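General odorant-binding protein 28a (Drosophila melanogaster, PDB 6QQ4) probably binds and carries small odorants and pheromone-like molecules as a secreted, all-helical protein of the insect PBP/GOBP family. Local coordinates at residues 52-57 with 71-76; 89-94 with 112-117. All coordinates share one frame; numbering follows the deposited sequence.

Contact 1: residues 52-57 with 71-76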
loop_
_atom_site.group_PDB
_atom_site.type_symbol
_atom_site.label_atom_id
_atom_site.label_comp_id
_atom_site.label_asym_id
_atom_site.label_seq_id
_atom_site.Cartn_x
_atom_site.Cartn_y
_atom_site.Cartn_z
ATOM N N ILE A 52 5.706 2.992 -5.710
ATOM C CA ILE A 52 6.198 1.629 -5.538
ATOM C C ILE A 52 6.049 0.846 -6.836
ATOM O O ILE A 52 6.875 -0.001 -7.165
ATOM C CB ILE A 52 5.436 0.895 -4.405
ATOM C CG1 ILE A 52 5.682 1.578 -3.066
ATOM C CG2 ILE A 52 5.829 -0.585 -4.316
ATOM C CD1 ILE A 52 4.881 0.956 -1.966
ATOM N N GLY A 53 4.981 1.129 -7.569
ATOM C CA GLY A 53 4.713 0.426 -8.806
ATOM C C GLY A 53 3.746 -0.721 -8.621
ATOM O O GLY A 53 3.384 -1.387 -9.596
ATOM N N ILE A 54 3.325 -0.961 -7.377
ATOM C CA ILE A 54 2.335 -1.999 -7.101
ATOM C C ILE A 54 0.979 -1.564 -7.679
ATOM O O ILE A 54 0.149 -2.396 -8.052
ATOM C CB ILE A 54 2.245 -2.319 -5.574
ATOM C CG1 ILE A 54 1.234 -3.444 -5.290
ATOM C CG2 ILE A 54 1.967 -1.050 -4.742
ATOM C CD1 ILE A 54 1.588 -4.815 -5.920
ATOM N N LEU A 55 0.787 -0.256 -7.803
ATOM C CA LEU A 55 -0.362 0.286 -8.525
ATOM C C LEU A 55 0.115 0.927 -9.823
ATOM O O LEU A 55 1.008 1.772 -9.805
ATOM C CB LEU A 55 -1.111 1.314 -7.669
ATOM C CG LEU A 55 -2.416 1.848 -8.253
ATOM C CD1 LEU A 55 -3.383 0.721 -8.389
ATOM C CD2 LEU A 55 -2.996 2.974 -7.348
ATOM N N ASP A 56 -0.477 0.539 -10.949
ATOM C CA ASP A 56 -0.003 1.058 -12.230
ATOM C C ASP A 56 -0.815 2.265 -12.689
ATOM O O ASP A 56 -1.823 2.624 -12.075
ATOM C CB ASP A 56 -0.008 -0.035 -13.312
ATOM C CG ASP A 56 -1.401 -0.561 -13.640
ATOM O OD1 ASP A 56 -2.380 0.219 -13.659
ATOM O OD2 ASP A 56 -1.513 -1.776 -13.915
ATOM N N ALA A 57 -0.360 2.864 -13.786
ATOM C CA ALA A 57 -0.905 4.091 -14.354
ATOM C C ALA A 57 -2.375 3.997 -14.756
ATOM O O ALA A 57 -3.016 5.019 -15.006
ATOM C CB ALA A 57 -0.057 4.513 -15.570
ATOM N N LYS A 71 8.892 -6.385 -0.877
ATOM C CA LYS A 71 9.894 -6.010 0.122
ATOM C C LYS A 71 9.729 -4.555 0.572
ATOM O O LYS A 71 10.283 -4.155 1.597
ATOM C CB LYS A 71 11.316 -6.243 -0.402
ATOM C CG LYS A 71 11.869 -5.114 -1.243
ATOM C CD LYS A 71 13.383 -5.215 -1.357
ATOM C CE LYS A 71 13.976 -3.933 -1.928
ATOM N NZ LYS A 71 15.325 -4.127 -2.528
ATOM N N GLN A 72 8.962 -3.772 -0.190
ATOM C CA GLN A 72 8.641 -2.396 0.195
ATOM C C GLN A 72 7.579 -2.368 1.288
ATOM O O GLN A 72 7.296 -1.313 1.853
ATOM C CB GLN A 72 8.150 -1.576 -1.004
ATOM C CG GLN A 72 9.099 -1.551 -2.186
ATOM C CD GLN A 72 10.529 -1.232 -1.787
ATOM O OE1 GLN A 72 11.444 -2.015 -2.049
ATOM N NE2 GLN A 72 10.730 -0.075 -1.162
ATOM N N TYR A 73 6.994 -3.528 1.578
ATOM C CA TYR A 73 5.973 -3.644 2.615
ATOM C C TYR A 73 6.447 -4.433 3.849
ATOM O O TYR A 73 6.075 -4.118 4.980
ATOM C CB TYR A 73 4.717 -4.317 2.050
ATOM C CG TYR A 73 3.813 -3.435 1.216
ATOM C CD1 TYR A 73 2.836 -2.644 1.814
ATOM C CD2 TYR A 73 3.909 -3.423 -0.171
ATOM C CE1 TYR A 73 1.992 -1.852 1.056
ATOM C CE2 TYR A 73 3.068 -2.632 -0.938
ATOM C CZ TYR A 73 2.111 -1.852 -0.320
ATOM O OH TYR A 73 1.277 -1.065 -1.081
ATOM N N THR A 74 7.254 -5.465 3.629
ATOM C CA THR A 74 7.590 -6.402 4.700
ATOM C C THR A 74 9.077 -6.455 5.058
ATOM O O THR A 74 9.457 -7.021 6.089
ATOM C CB THR A 74 7.154 -7.833 4.324
ATOM O OG1 THR A 74 7.921 -8.280 3.200
ATOM C CG2 THR A 74 5.672 -7.870 3.971
ATOM N N GLY A 75 9.916 -5.878 4.202
ATOM C CA GLY A 75 11.351 -6.020 4.353
ATOM C C GLY A 75 11.831 -7.317 3.727
ATOM O O GLY A 75 11.054 -8.020 3.079
ATOM N N ASN A 76 13.104 -7.638 3.930
ATOM C CA ASN A 76 13.741 -8.760 3.246
ATOM C C ASN A 76 13.458 -10.149 3.830
ATOM O O ASN A 76 13.750 -11.153 3.176
ATOM C CB ASN A 76 15.259 -8.539 3.202
ATOM C CG ASN A 76 15.704 -7.750 1.980
ATOM O OD1 ASN A 76 16.164 -8.325 0.995
ATOM N ND2 ASN A 76 15.561 -6.430 2.035
#
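In the all-helical PBP/GOBP fold, the end of helix 39-52 and the loop that follows meet the last turn of helix 66-74, and Ile52, Ile54, Gln72 and Tyr73 make the join. Ile52 works with both of its branches. CG2 is anti to the backbone N (CG1 has chi1 -64°) and reaches CG of Gln72 at 4.0 Å, with CB of Gln72 slightly farther off. The two side chains lie alongside each other and run contrary ways, and the contact is with the aliphatic part of Gln72. The other branch extends to put CD1 of Ile52 4.1 Å from CE2 of Tyr73, approaching the ring at a slant.

Tyr73 reaches across by its length: its CB does not point at the loop, yet the far end of the phenol arrives there. Ile54 receives it, with its CG2 near the ring plane, at the edge, 3.7 Å from the Tyr73 OH and 4.3 Å from CE2. The methyl can stand there because CG1 of Ile54 is anti to the backbone N (chi1 -178°), which places CG2 between N and the carbonyl carbon. The ring is thus met by two isoleucines, while Phe111 packs edge-to-face against it and Met49 of helix 39-52 also touches it.

Each chain segment turns out of its helix at a glycine with positive phi, Gly53 and Gly75. Gly75 N still bonds to Lys71 O at 3.1 Å, closing the final turn, and Thr74 OG1 donates to Gly75 O beyond it. A pentaethylene glycol, most likely a crystallisation additive, lies about 4 Å from the Tyr73 side chain. An aromatic ring held among aliphatic side chains beside such a molecule is consistent with the apolar ligand pocket of odorant-binding proteins.

Contact 2: residues 89-94 with 112-117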
loop_
_atom_site.group_PDB
_atom_site.type_symbol
_atom_site.label_atom_id
_atom_site.label_comp_id
_atom_site.label_asym_id
_atom_site.label_seq_id
_atom_site.Cartn_x
_atom_site.Cartn_y
_atom_site.Cartn_z
ATOM N N ASP A 89 -1.070 -11.683 -4.903
ATOM C CA ASP A 89 -1.832 -12.512 -5.835
ATOM C C ASP A 89 -3.312 -12.584 -5.454
ATOM O O ASP A 89 -4.196 -12.581 -6.321
ATOM C CB ASP A 89 -1.237 -13.923 -5.914
ATOM C CG ASP A 89 -0.005 -13.982 -6.789
ATOM O OD1 ASP A 89 0.222 -13.019 -7.550
ATOM O OD2 ASP A 89 0.729 -14.990 -6.727
ATOM N N THR A 90 -3.579 -12.641 -4.155
ATOM C CA THR A 90 -4.948 -12.600 -3.671
ATOM C C THR A 90 -5.632 -11.275 -4.034
ATOM O O THR A 90 -6.708 -11.266 -4.628
ATOM C CB THR A 90 -5.010 -12.797 -2.149
ATOM O OG1 THR A 90 -4.726 -14.164 -1.835
ATOM C CG2 THR A 90 -6.386 -12.446 -1.629
ATOM N N CYS A 91 -4.994 -10.164 -3.696
ATOM C CA CYS A 91 -5.662 -8.871 -3.758
ATOM C C CYS A 91 -5.729 -8.301 -5.173
ATOM O O CYS A 91 -6.614 -7.504 -5.473
ATOM C CB CYS A 91 -4.975 -7.886 -2.805
ATOM S SG CYS A 91 -5.162 -8.364 -1.058
ATOM N N ALA A 92 -4.831 -8.740 -6.054
ATOM C CA ALA A 92 -4.876 -8.327 -7.458
ATOM C C ALA A 92 -6.150 -8.786 -8.140
ATOM O O ALA A 92 -6.463 -8.334 -9.240
ATOM C CB ALA A 92 -3.662 -8.856 -8.222
ATOM N N ALA A 93 -6.895 -9.666 -7.483
ATOM C CA ALA A 93 -8.104 -10.223 -8.069
ATOM C C ALA A 93 -9.398 -9.497 -7.666
ATOM O O ALA A 93 -10.470 -9.800 -8.198
ATOM C CB ALA A 93 -8.205 -11.699 -7.713
ATOM N N ILE A 94 -9.331 -8.559 -6.725
ATOM C CA ILE A 94 -10.570 -7.918 -6.280
ATOM C C ILE A 94 -11.091 -6.928 -7.328
ATOM O O ILE A 94 -10.337 -6.457 -8.175
ATOM C CB ILE A 94 -10.390 -7.182 -4.937
ATOM C CG1 ILE A 94 -9.433 -6.000 -5.104
ATOM C CG2 ILE A 94 -9.941 -8.141 -3.834
ATOM C CD1 ILE A 94 -9.362 -5.141 -3.881
ATOM N N ARG A 112 -4.534 -5.156 4.226
ATOM C CA ARG A 112 -4.649 -5.184 5.671
ATOM C C ARG A 112 -5.428 -6.391 6.125
ATOM O O ARG A 112 -5.091 -6.995 7.134
ATOM C CB ARG A 112 -5.329 -3.929 6.194
ATOM C CG ARG A 112 -4.532 -2.672 6.015
ATOM C CD ARG A 112 -5.093 -1.559 6.884
ATOM N NE ARG A 112 -6.528 -1.442 6.712
ATOM C CZ ARG A 112 -7.106 -0.755 5.734
ATOM N NH1 ARG A 112 -6.366 -0.090 4.846
ATOM N NH2 ARG A 112 -8.426 -0.722 5.662
ATOM N N GLY A 113 -6.486 -6.711 5.382
ATOM C CA GLY A 113 -7.347 -7.832 5.703
ATOM C C GLY A 113 -6.565 -9.126 5.681
ATOM O O GLY A 113 -6.597 -9.898 6.637
ATOM N N GLU A 114 -5.855 -9.351 4.582
ATOM C CA GLU A 114 -5.086 -10.567 4.406
ATOM C C GLU A 114 -3.943 -10.606 5.414
ATOM O O GLU A 114 -3.625 -11.655 5.970
ATOM C CB GLU A 114 -4.559 -10.653 2.975
ATOM C CG GLU A 114 -5.659 -10.827 1.951
ATOM C CD GLU A 114 -6.446 -12.092 2.212
ATOM O OE1 GLU A 114 -5.800 -13.160 2.317
ATOM O OE2 GLU A 114 -7.692 -12.020 2.333
ATOM N N ALA A 115 -3.331 -9.451 5.646
ATOM C CA ALA A 115 -2.216 -9.361 6.586
ATOM C C ALA A 115 -2.657 -9.737 8.009
ATOM O O ALA A 115 -1.885 -10.319 8.760
ATOM C CB ALA A 115 -1.606 -7.969 6.557
ATOM N N LYS A 116 -3.898 -9.423 8.365
ATOM C CA LYS A 116 -4.434 -9.803 9.678
ATOM C C LYS A 116 -4.718 -11.283 9.748
ATOM O O LYS A 116 -4.467 -11.928 10.763
ATOM C CB LYS A 116 -5.709 -9.031 9.990
ATOM C CG LYS A 116 -5.491 -7.560 10.253
ATOM C CD LYS A 116 -6.828 -6.833 10.140
ATOM C CE LYS A 116 -6.698 -5.354 10.450
ATOM N NZ LYS A 116 -6.412 -5.142 11.881
ATOM N N LYS A 117 -5.257 -11.816 8.660
ATOM C CA LYS A 117 -5.542 -13.239 8.551
ATOM C C LYS A 117 -4.259 -14.075 8.656
ATOM O O LYS A 117 -4.216 -15.063 9.388
ATOM C CB LYS A 117 -6.278 -13.502 7.240
ATOM C CG LYS A 117 -6.493 -14.955 6.869
ATOM C CD LYS A 117 -7.699 -15.099 5.948
ATOM C CE LYS A 117 -7.767 -13.979 4.910
ATOM N NZ LYS A 117 -8.918 -14.143 3.954
HETATM O O HOH W 1 -3.449 -13.802 0.652
#
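Helix 78-91, near its C-terminal end, runs past the last turns of helix 100-117, the backbones being nearest at Thr90 and Glu114, whose CA atoms are 8.3 Å apart. Just beyond, the chain folds through a type I beta turn from Cys91 to Ile94, with Ile94 N bonded to Cys91 O. The side chains of Thr90 and Glu114 meet head-on across the gap. With chi1 at -67°, CG of Glu114 lies 3.9 Å from SG of Cys91. The bend at chi2 (-60°) then turns the carboxylate over to Thr90, whose methyl CG2 sits over its face, 3.9 Å from CD of Glu114. The Cys91 sulfur is joined in a disulfide to Cys110, which ties the two helices together covalently one turn before Glu114.

The polar link is indirect. One water bridges the helices, hydrogen-bonded to Thr90 OG1 at 2.8 Å and donating to Glu114 OE1 at 3.0 Å. The other oxygen, OE2 of Glu114, takes a salt bridge from Lys117 NZ at 2.9 Å, met on the syn side and 22° out of the carboxylate plane. With one oxygen held by water and the other by lysine, the carboxylate has its rotation restrained and probably stays ionised.

How the contacts relate
Contact 1 is apolar, two isoleucines against a tyrosine and the aliphatic part of a glutamine, whereas contact 2 is a disulfide flanked by a water bridge. The two follow in series along the chain: contact 1 closes before contact 2 opens, with helix 66-74 leading on to helix 78-91. Their centres lie 14 Å apart and their nearest atoms about 7 Å, without touching. Helix 100-117 connects them, since its Phe111 meets both Tyr73 of contact 1 and Cys91 of contact 2. Contact 1 is deeper, its centre 7 Å from that of the chain against 11 Å, and it is the one with bound glycol beside it, at Tyr73.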